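Local atomic coordinates of ALDH21) (Physcomitrella patens subsp. patens, PDB entry 5MZ5), a protein that oxidises succinic semialdehyde to succinate with NADP(+) as electron acceptor, as a member of the aldehyde dehydrogenase family. Residues K369-E372 against D373-E377; Y303-Q306 against R307-N310; K128-K131 against D132-G135. One frame throughout, in Å; residues are numbered along the deposited sequence.

Contact 1. Residues K369-E372 against D373-E377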
ATOM      1  N   LYS A 369      48.063  -5.362   8.688  1.00 35.81           N
ATOM      2  CA  LYS A 369      48.781  -6.342   9.519  1.00 36.40           C
ATOM      3  C   LYS A 369      47.822  -7.398  10.076  1.00 40.25           C
ATOM      4  O   LYS A 369      48.169  -8.577  10.079  1.00 41.36           O
ATOM      5  CB  LYS A 369      49.555  -5.660  10.667  1.00 39.19           C
ATOM      6  CG  LYS A 369      50.829  -4.949  10.245  1.00 45.14           C
ATOM      7  CD  LYS A 369      51.462  -4.254  11.443  1.00 54.80           C
ATOM      8  CE  LYS A 369      52.662  -3.417  11.071  1.00 61.72           C
ATOM      9  NZ  LYS A 369      53.345  -2.857  12.271  1.00 60.33           N
ATOM     10  N   GLY A 370      46.629  -6.959  10.505  1.00 35.96           N
ATOM     11  CA  GLY A 370      45.563  -7.813  11.021  1.00 35.08           C
ATOM     12  C   GLY A 370      45.083  -8.813   9.985  1.00 38.83           C
ATOM     13  O   GLY A 370      44.936  -9.999  10.291  1.00 37.78           O
ATOM     14  N   ILE A 371      44.865  -8.341   8.737  1.00 35.75           N
ATOM     15  CA  ILE A 371      44.437  -9.171   7.592  1.00 34.24           C
ATOM     16  C   ILE A 371      45.541 -10.204   7.262  1.00 36.57           C
ATOM     17  O   ILE A 371      45.253 -11.392   7.136  1.00 35.18           O
ATOM     18  CB  ILE A 371      44.038  -8.291   6.374  1.00 35.86           C
ATOM     19  CG1 ILE A 371      42.771  -7.470   6.681  1.00 35.43           C
ATOM     20  CG2 ILE A 371      43.848  -9.148   5.117  1.00 35.30           C
ATOM     21  CD1 ILE A 371      42.671  -6.107   5.939  1.00 36.47           C
ATOM     22  N   GLU A 372      46.803  -9.741   7.170  1.00 33.92           N
ATOM     23  CA  GLU A 372      47.989 -10.564   6.933  1.00 34.62           C
ATOM     24  C   GLU A 372      48.103 -11.697   7.992  1.00 38.27           C
ATOM     25  O   GLU A 372      48.410 -12.839   7.631  1.00 36.82           O
ATOM     26  CB  GLU A 372      49.251  -9.675   6.953  1.00 36.43           C
ATOM     27  CG  GLU A 372      50.524 -10.384   6.510  1.00 44.18           C
ATOM     28  CD  GLU A 372      51.827  -9.687   6.851  1.00 65.58           C
ATOM     29  OE1 GLU A 372      51.813  -8.720   7.647  1.00 57.26           O
ATOM     30  OE2 GLU A 372      52.875 -10.122   6.326  1.00 64.53           O
ATOM     31  N   ASP A 373      47.837 -11.374   9.283  1.00 35.23           N
ATOM     32  CA  ASP A 373      47.879 -12.349  10.378  1.00 35.88           C
ATOM     33  C   ASP A 373      46.823 -13.437  10.167  1.00 38.13           C
ATOM     34  O   ASP A 373      47.117 -14.624  10.325  1.00 35.85           O
ATOM     35  CB  ASP A 373      47.645 -11.665  11.747  1.00 38.15           C
ATOM     36  CG  ASP A 373      48.730 -10.732  12.253  1.00 52.86           C
ATOM     37  OD1 ASP A 373      49.887 -10.833  11.762  1.00 54.55           O
ATOM     38  OD2 ASP A 373      48.426  -9.899  13.146  1.00 59.24           O
ATOM     39  N   TRP A 374      45.587 -13.025   9.806  1.00 35.76           N
ATOM     40  CA  TRP A 374      44.486 -13.953   9.559  1.00 36.07           C
ATOM     41  C   TRP A 374      44.742 -14.826   8.345  1.00 38.35           C
ATOM     42  O   TRP A 374      44.376 -15.995   8.373  1.00 38.36           O
ATOM     43  CB  TRP A 374      43.135 -13.230   9.494  1.00 34.94           C
ATOM     44  CG  TRP A 374      42.632 -12.789  10.840  1.00 36.65           C
ATOM     45  CD1 TRP A 374      43.315 -12.806  12.026  1.00 39.95           C
ATOM     46  CD2 TRP A 374      41.337 -12.256  11.131  1.00 36.47           C
ATOM     47  NE1 TRP A 374      42.524 -12.316  13.035  1.00 39.22           N
ATOM     48  CE2 TRP A 374      41.304 -11.966  12.516  1.00 40.25           C
ATOM     49  CE3 TRP A 374      40.199 -11.966  10.349  1.00 37.46           C
ATOM     50  CZ2 TRP A 374      40.166 -11.454  13.146  1.00 39.07           C
ATOM     51  CZ3 TRP A 374      39.081 -11.438  10.974  1.00 38.28           C
ATOM     52  CH2 TRP A 374      39.079 -11.167  12.350  1.00 39.04           C
ATOM     53  N   VAL A 375      45.426 -14.293   7.313  1.00 33.97           N
ATOM     54  CA  VAL A 375      45.798 -15.067   6.120  1.00 33.72           C
ATOM     55  C   VAL A 375      46.817 -16.157   6.528  1.00 39.81           C
ATOM     56  O   VAL A 375      46.627 -17.331   6.177  1.00 40.50           O
ATOM     57  CB  VAL A 375      46.291 -14.156   4.954  1.00 37.20           C
ATOM     58  CG1 VAL A 375      47.007 -14.954   3.865  1.00 37.24           C
ATOM     59  CG2 VAL A 375      45.142 -13.338   4.362  1.00 36.22           C
ATOM     60  N   LYS A 376      47.876 -15.772   7.285  1.00 36.34           N
ATOM     61  CA  LYS A 376      48.903 -16.705   7.759  1.00 37.34           C
ATOM     62  C   LYS A 376      48.281 -17.789   8.655  1.00 41.15           C
ATOM     63  O   LYS A 376      48.569 -18.970   8.475  1.00 41.62           O
ATOM     64  CB  LYS A 376      50.051 -15.975   8.488  1.00 39.94           C
ATOM     65  CG  LYS A 376      50.954 -15.163   7.563  1.00 52.38           C
ATOM     66  CD  LYS A 376      52.247 -14.770   8.242  1.00 63.99           C
ATOM     67  CE  LYS A 376      52.696 -13.360   7.953  1.00 79.31           C
ATOM     68  NZ  LYS A 376      52.118 -12.391   8.934  1.00 86.50           N
ATOM     69  N   GLU A 377      47.377 -17.388   9.564  1.00 36.41           N
ATOM     70  CA  GLU A 377      46.674 -18.311  10.450  1.00 36.91           C
ATOM     71  C   GLU A 377      45.819 -19.312   9.644  1.00 42.52           C
ATOM     72  O   GLU A 377      45.824 -20.498   9.968  1.00 42.96           O
ATOM     73  CB  GLU A 377      45.820 -17.533  11.457  1.00 38.03           C
ATOM     74  CG  GLU A 377      45.116 -18.392  12.498  1.00 55.75           C
ATOM     75  CD  GLU A 377      43.740 -17.912  12.926  1.00 88.84           C
ATOM     76  OE1 GLU A 377      43.448 -16.704  12.771  1.00 96.08           O
ATOM     77  OE2 GLU A 377      42.959 -18.744  13.442  1.00 86.90           O
TER

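Contact 2. Residues Y303-Q306 against R307-N310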
ATOM      1  N   TYR A 303      31.193 -13.084 -17.630  1.00 32.32           N
ATOM      2  CA  TYR A 303      30.380 -12.199 -16.817  1.00 31.61           C
ATOM      3  C   TYR A 303      30.330 -12.666 -15.358  1.00 33.64           C
ATOM      4  O   TYR A 303      30.407 -11.827 -14.470  1.00 32.46           O
ATOM      5  CB  TYR A 303      28.964 -12.025 -17.393  1.00 32.91           C
ATOM      6  CG  TYR A 303      28.191 -10.940 -16.682  1.00 35.34           C
ATOM      7  CD1 TYR A 303      28.381  -9.597 -17.005  1.00 38.75           C
ATOM      8  CD2 TYR A 303      27.326 -11.243 -15.635  1.00 34.90           C
ATOM      9  CE1 TYR A 303      27.704  -8.586 -16.322  1.00 40.92           C
ATOM     10  CE2 TYR A 303      26.622 -10.243 -14.968  1.00 35.27           C
ATOM     11  CZ  TYR A 303      26.822  -8.913 -15.308  1.00 45.96           C
ATOM     12  OH  TYR A 303      26.180  -7.907 -14.634  1.00 50.12           O
ATOM     13  N   THR A 304      30.224 -13.991 -15.117  1.00 30.77           N
ATOM     14  CA  THR A 304      30.210 -14.570 -13.759  1.00 30.06           C
ATOM     15  C   THR A 304      31.499 -14.224 -13.007  1.00 32.51           C
ATOM     16  O   THR A 304      31.411 -13.703 -11.896  1.00 32.00           O
ATOM     17  CB  THR A 304      29.906 -16.075 -13.787  1.00 32.67           C
ATOM     18  OG1 THR A 304      28.696 -16.263 -14.507  1.00 29.34           O
ATOM     19  CG2 THR A 304      29.769 -16.681 -12.382  1.00 29.38           C
ATOM     20  N   ILE A 305      32.676 -14.437 -13.647  1.00 29.14           N
ATOM     21  CA  ILE A 305      34.006 -14.140 -13.081  1.00 28.35           C
ATOM     22  C   ILE A 305      34.118 -12.652 -12.742  1.00 32.26           C
ATOM     23  O   ILE A 305      34.521 -12.325 -11.630  1.00 30.26           O
ATOM     24  CB  ILE A 305      35.180 -14.661 -13.985  1.00 31.46           C
ATOM     25  CG1 ILE A 305      35.189 -16.209 -14.116  1.00 32.85           C
ATOM     26  CG2 ILE A 305      36.575 -14.128 -13.551  1.00 30.75           C
ATOM     27  CD1 ILE A 305      35.299 -17.075 -12.784  1.00 44.56           C
ATOM     28  N   GLN A 306      33.717 -11.761 -13.680  1.00 31.60           N
ATOM     29  CA  GLN A 306      33.758 -10.307 -13.470  1.00 31.59           C
ATOM     30  C   GLN A 306      32.962  -9.890 -12.244  1.00 34.23           C
ATOM     31  O   GLN A 306      33.428  -9.048 -11.486  1.00 33.81           O
ATOM     32  CB  GLN A 306      33.235  -9.552 -14.704  1.00 33.39           C
ATOM     33  CG  GLN A 306      34.214  -9.511 -15.882  1.00 58.92           C
ATOM     34  CD  GLN A 306      33.576  -9.134 -17.211  1.00 86.35           C
ATOM     35  OE1 GLN A 306      32.417  -8.697 -17.304  1.00 82.89           O
ATOM     36  NE2 GLN A 306      34.342  -9.287 -18.287  1.00 78.63           N
ATOM     37  N   ARG A 307      31.764 -10.488 -12.040  1.00 30.31           N
ATOM     38  CA  ARG A 307      30.907 -10.158 -10.893  1.00 28.54           C
ATOM     39  C   ARG A 307      31.456 -10.727  -9.602  1.00 30.30           C
ATOM     40  O   ARG A 307      31.339 -10.086  -8.559  1.00 29.78           O
ATOM     41  CB  ARG A 307      29.448 -10.574 -11.144  1.00 28.46           C
ATOM     42  CG  ARG A 307      28.836  -9.882 -12.375  1.00 30.01           C
ATOM     43  CD  ARG A 307      28.251  -8.527 -12.072  1.00 39.22           C
ATOM     44  NE  ARG A 307      29.257  -7.471 -12.010  1.00 48.50           N
ATOM     45  CZ  ARG A 307      29.134  -6.361 -11.285  1.00 63.73           C
ATOM     46  NH1 ARG A 307      28.055  -6.166 -10.529  1.00 43.86           N
ATOM     47  NH2 ARG A 307      30.092  -5.443 -11.302  1.00 53.45           N
ATOM     48  N   LEU A 308      32.099 -11.909  -9.679  1.00 26.99           N
ATOM     49  CA  LEU A 308      32.742 -12.536  -8.518  1.00 26.70           C
ATOM     50  C   LEU A 308      33.968 -11.723  -8.086  1.00 31.51           C
ATOM     51  O   LEU A 308      34.233 -11.600  -6.885  1.00 31.37           O
ATOM     52  CB  LEU A 308      33.132 -13.977  -8.819  1.00 26.81           C
ATOM     53  CG  LEU A 308      32.006 -14.978  -9.023  1.00 30.75           C
ATOM     54  CD1 LEU A 308      32.580 -16.347  -9.354  1.00 31.09           C
ATOM     55  CD2 LEU A 308      31.071 -15.038  -7.815  1.00 31.40           C
ATOM     56  N   ILE A 309      34.691 -11.140  -9.065  1.00 28.42           N
ATOM     57  CA  ILE A 309      35.851 -10.260  -8.824  1.00 28.74           C
ATOM     58  C   ILE A 309      35.357  -8.984  -8.116  1.00 33.95           C
ATOM     59  O   ILE A 309      35.932  -8.592  -7.097  1.00 33.65           O
ATOM     60  CB  ILE A 309      36.630  -9.958 -10.145  1.00 31.56           C
ATOM     61  CG1 ILE A 309      37.408 -11.201 -10.644  1.00 31.74           C
ATOM     62  CG2 ILE A 309      37.542  -8.696 -10.037  1.00 31.92           C
ATOM     63  CD1 ILE A 309      38.661 -11.680  -9.731  1.00 28.98           C
ATOM     64  N   ASN A 310      34.252  -8.375  -8.625  1.00 31.11           N
ATOM     65  CA  ASN A 310      33.657  -7.188  -8.011  1.00 29.83           C
ATOM     66  C   ASN A 310      33.262  -7.496  -6.555  1.00 32.58           C
ATOM     67  O   ASN A 310      33.624  -6.749  -5.649  1.00 31.81           O
ATOM     68  CB  ASN A 310      32.468  -6.662  -8.831  1.00 30.32           C
ATOM     69  CG  ASN A 310      31.773  -5.479  -8.171  1.00 46.43           C
ATOM     70  OD1 ASN A 310      32.271  -4.350  -8.161  1.00 47.13           O
ATOM     71  ND2 ASN A 310      30.660  -5.734  -7.508  1.00 26.79           N
TER

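Contact 3. Residues K128-K131 against D132-G135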
ATOM      1  N   LYS A 128      40.224   4.854  -1.079  1.00 28.29           N
ATOM      2  CA  LYS A 128      39.540   4.090  -2.127  1.00 27.34           C
ATOM      3  C   LYS A 128      39.914   4.615  -3.515  1.00 30.19           C
ATOM      4  O   LYS A 128      40.083   5.822  -3.678  1.00 27.91           O
ATOM      5  CB  LYS A 128      38.013   3.999  -1.906  1.00 28.48           C
ATOM      6  CG  LYS A 128      37.192   5.258  -2.259  1.00 35.66           C
ATOM      7  CD  LYS A 128      35.701   5.078  -2.014  1.00 39.63           C
ATOM      8  CE  LYS A 128      35.374   4.777  -0.562  1.00 46.60           C
ATOM      9  NZ  LYS A 128      34.190   3.879  -0.447  1.00 53.39           N
ATOM     10  N   PRO A 129      40.092   3.731  -4.521  1.00 27.95           N
ATOM     11  CA  PRO A 129      40.444   4.216  -5.868  1.00 28.10           C
ATOM     12  C   PRO A 129      39.470   5.277  -6.393  1.00 31.72           C
ATOM     13  O   PRO A 129      38.284   5.207  -6.082  1.00 31.11           O
ATOM     14  CB  PRO A 129      40.430   2.936  -6.701  1.00 29.92           C
ATOM     15  CG  PRO A 129      40.748   1.863  -5.714  1.00 34.08           C
ATOM     16  CD  PRO A 129      39.982   2.259  -4.498  1.00 29.02           C
ATOM     17  N   ILE A 130      39.971   6.268  -7.158  1.00 29.01           N
ATOM     18  CA  ILE A 130      39.188   7.390  -7.700  1.00 29.91           C
ATOM     19  C   ILE A 130      37.936   6.932  -8.482  1.00 33.94           C
ATOM     20  O   ILE A 130      36.899   7.585  -8.375  1.00 32.92           O
ATOM     21  CB  ILE A 130      40.060   8.409  -8.503  1.00 33.33           C
ATOM     22  CG1 ILE A 130      39.284   9.724  -8.815  1.00 33.38           C
ATOM     23  CG2 ILE A 130      40.689   7.793  -9.773  1.00 34.11           C
ATOM     24  CD1 ILE A 130      38.828  10.578  -7.593  1.00 38.67           C
ATOM     25  N   LYS A 131      38.015   5.803  -9.215  1.00 31.77           N
ATOM     26  CA  LYS A 131      36.863   5.263  -9.949  1.00 31.51           C
ATOM     27  C   LYS A 131      35.766   4.868  -8.950  1.00 32.54           C
ATOM     28  O   LYS A 131      34.601   5.177  -9.194  1.00 31.43           O
ATOM     29  CB  LYS A 131      37.291   4.058 -10.823  1.00 35.15           C
ATOM     30  CG  LYS A 131      37.151   4.233 -12.346  1.00 55.75           C
ATOM     31  CD  LYS A 131      37.915   5.410 -12.957  1.00 68.92           C
ATOM     32  CE  LYS A 131      38.350   5.134 -14.381  1.00 77.99           C
ATOM     33  NZ  LYS A 131      38.406   6.361 -15.218  1.00 83.98           N
ATOM     34  N   ASP A 132      36.146   4.222  -7.815  1.00 28.64           N
ATOM     35  CA  ASP A 132      35.196   3.834  -6.757  1.00 28.64           C
ATOM     36  C   ASP A 132      34.644   5.052  -6.026  1.00 30.78           C
ATOM     37  O   ASP A 132      33.458   5.070  -5.701  1.00 30.15           O
ATOM     38  CB  ASP A 132      35.840   2.859  -5.749  1.00 31.88           C
ATOM     39  CG  ASP A 132      36.265   1.523  -6.337  1.00 49.35           C
ATOM     40  OD1 ASP A 132      35.711   1.133  -7.395  1.00 52.86           O
ATOM     41  OD2 ASP A 132      37.115   0.843  -5.714  1.00 55.68           O
ATOM     42  N   ALA A 133      35.511   6.072  -5.767  1.00 27.36           N
ATOM     43  CA  ALA A 133      35.135   7.329  -5.117  1.00 27.08           C
ATOM     44  C   ALA A 133      34.066   8.063  -5.939  1.00 29.60           C
ATOM     45  O   ALA A 133      33.109   8.540  -5.352  1.00 28.60           O
ATOM     46  CB  ALA A 133      36.356   8.207  -4.919  1.00 28.36           C
ATOM     47  N   ARG A 134      34.206   8.092  -7.289  1.00 27.04           N
ATOM     48  CA  ARG A 134      33.238   8.703  -8.232  1.00 27.20           C
ATOM     49  C   ARG A 134      31.921   7.948  -8.187  1.00 30.39           C
ATOM     50  O   ARG A 134      30.869   8.586  -8.150  1.00 28.31           O
ATOM     51  CB  ARG A 134      33.787   8.761  -9.671  1.00 26.09           C
ATOM     52  CG  ARG A 134      34.909   9.787  -9.821  1.00 26.73           C
ATOM     53  CD  ARG A 134      35.279  10.019 -11.270  1.00 33.60           C
ATOM     54  NE  ARG A 134      36.520  10.787 -11.375  1.00 35.62           N
ATOM     55  CZ  ARG A 134      37.646  10.327 -11.912  1.00 39.06           C
ATOM     56  NH1 ARG A 134      37.692   9.109 -12.439  1.00 26.95           N
ATOM     57  NH2 ARG A 134      38.734  11.085 -11.935  1.00 27.49           N
ATOM     58  N   GLY A 135      32.001   6.606  -8.117  1.00 28.55           N
ATOM     59  CA  GLY A 135      30.844   5.719  -7.975  1.00 27.85           C
ATOM     60  C   GLY A 135      30.092   6.011  -6.683  1.00 31.82           C
ATOM     61  O   GLY A 135      28.859   6.037  -6.675  1.00 33.07           O
TER

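Contact 1. Residues K369-E372 against D373-E377
E372 and K376 stand one turn apart on helix 365-380 and form an i/i+4 salt bridge, part of a small network that also takes in D373. The two side chains cross at a slant. E372 leaves the helix extended, CG anti to the backbone N (chi1 -171°), while K376 bends at its third and fourth torsions (chi4 89°) and swings its ammonium back over the turn. NZ arrives above the plane of the glutamate carboxylate, not in it: K376 NZ lies 3.4 Å from E372 CD and 3.5 Å from E372 OE2. The other oxygen, E372 OE1, takes a second cation, the guanidinium of R391, so this carboxylate is shared between two positive groups. K376 NZ also has a long ion pair with D373 OD1, at 3.9 Å. Cutting this glutamate back to an alanine would remove the carboxylate that R391 and K376 share, and would probably leave R391 without this mate and K376 freer to turn, with the long pair to D373 remaining.

Another flank of the helix is apolar. I371 CG2 and V375 CG2 are 4.4 Å apart, and both residues lie against strands 395-402 and 419-425, joining the helix to the mixed sheet. W374 packs on E413 and I415, the sequence neighbours of the NADP(+)-binding E414. Its amide is held within the helix, W374 N donating to G370 O at 3.1 Å. That same carbonyl oxygen lies over one face of the indole: G370 O sits 3.7 Å from W374 CG and equally far from W374 CD1.

Contact 2. Residues Y303-Q306 against R307-N310
R307 lies alongside Y303, one helical turn earlier, and loses more surface to the contact than any other residue here. Its CG rests over the face of the phenol ring, a CH-pi contact with R307 CG 3.9 Å from the centroid of the Y303 ring and 28° off its normal. R307 CD then runs on toward the hydroxyl, 3.4 Å from Y303 OH. Bends at chi2 and at chi3 (81°) keep the aliphatic part on the ring before the guanidinium turns off, its plane 35° from that of the phenol, to make a salt bridge from NH1 to D470. R510 of the second subunit packs on both Y303 and R307, so this pair reaches the subunit interface.

The helix, 301-313, is the crossover of a beta-alpha-beta unit between strands 290-294 and 323-329. Its inner side carries L308, whose CG lies 3.2 Å from T304 O; L308 N donates to that same oxygen at 2.9 Å. Beyond it L308 meets M323, L326 and F447 of the sheet. Q306 is covered mostly through its backbone, and its carbonyl receives the amide of N310. On the flank facing helix 333-345, I305 CG2 touches I309 CG1 at 4.2 Å, and both side chains reach A343.

Contact 3. Residues K128-K131 against D132-G135
R134 lays its guanidinium against I130, whose CG1 sits over one face, offset toward its rim, 3.4 Å from R134 NH2, while CD of K131 comes in at the edge, 3.7 Å from R134 NH1. NE forms a salt bridge with E116 and NH1 one with E355 OE1; NH2 is hydrogen-bonded as well. K131 NZ goes to that same E355 oxygen. K131 and R134 converge on one carboxylate oxygen, consistent with R134 NH1 and K131 NZ lying 4.0 Å apart.

These residues open helix 130-151, with P129 at the N-cap position. P129 has no N-H to give; its carbonyl accepts A133 N at 2.9 Å. I130 O then takes R134 N, also at 2.9 Å, and K131 O takes G135 N. The backbone of I130 is also hydrogen-bonded to P352. The amide end of a helix is likely to favour the negative charge of D132, whose OD2 sits beside the proline ring, 3.4 Å from P129 CD. D132 also packs on Q315.

K128, just before the helix, is buried but well provided for. Its NZ has a salt bridge with E136 and hydrogen bonds to Q315 OE1 and to the backbone O of N189, a succinate-binding residue, with F190 adding a cation-pi contact. The main chain of K128 is satisfied too, its N by S126 OG and its O by T123 OG1. With CG set between the backbone N and the carbonyl carbon (chi1 77°), the K128 methylenes pack across the first turn, K128 CD 3.9 Å from A133 CA.

In the fold
Along the chain contact 3 comes first, then contact 2, then contact 1, each complete before the next begins and each within a single helix: 130-151, 301-313 and 365-380. Contacts 1 and 2 share the large mixed sheet, contact 2 against strands 323-329 and 443-447, contact 1 against 395-402 and 419-425; their centres are 25 Å apart. Contacts 2 and 3 are neighbours, about 7 Å between nearest atoms, with succinate-binding Y314 close to N310 of one and D132 of the other. Contact 1, about 13 Å from contact 3 at nearest atoms, lies instead beside NADP(+)-binding E414. Contacts 2 and 3 thus lie near the succinate site, contact 1 near the cofactor site, neither ligand being bound here.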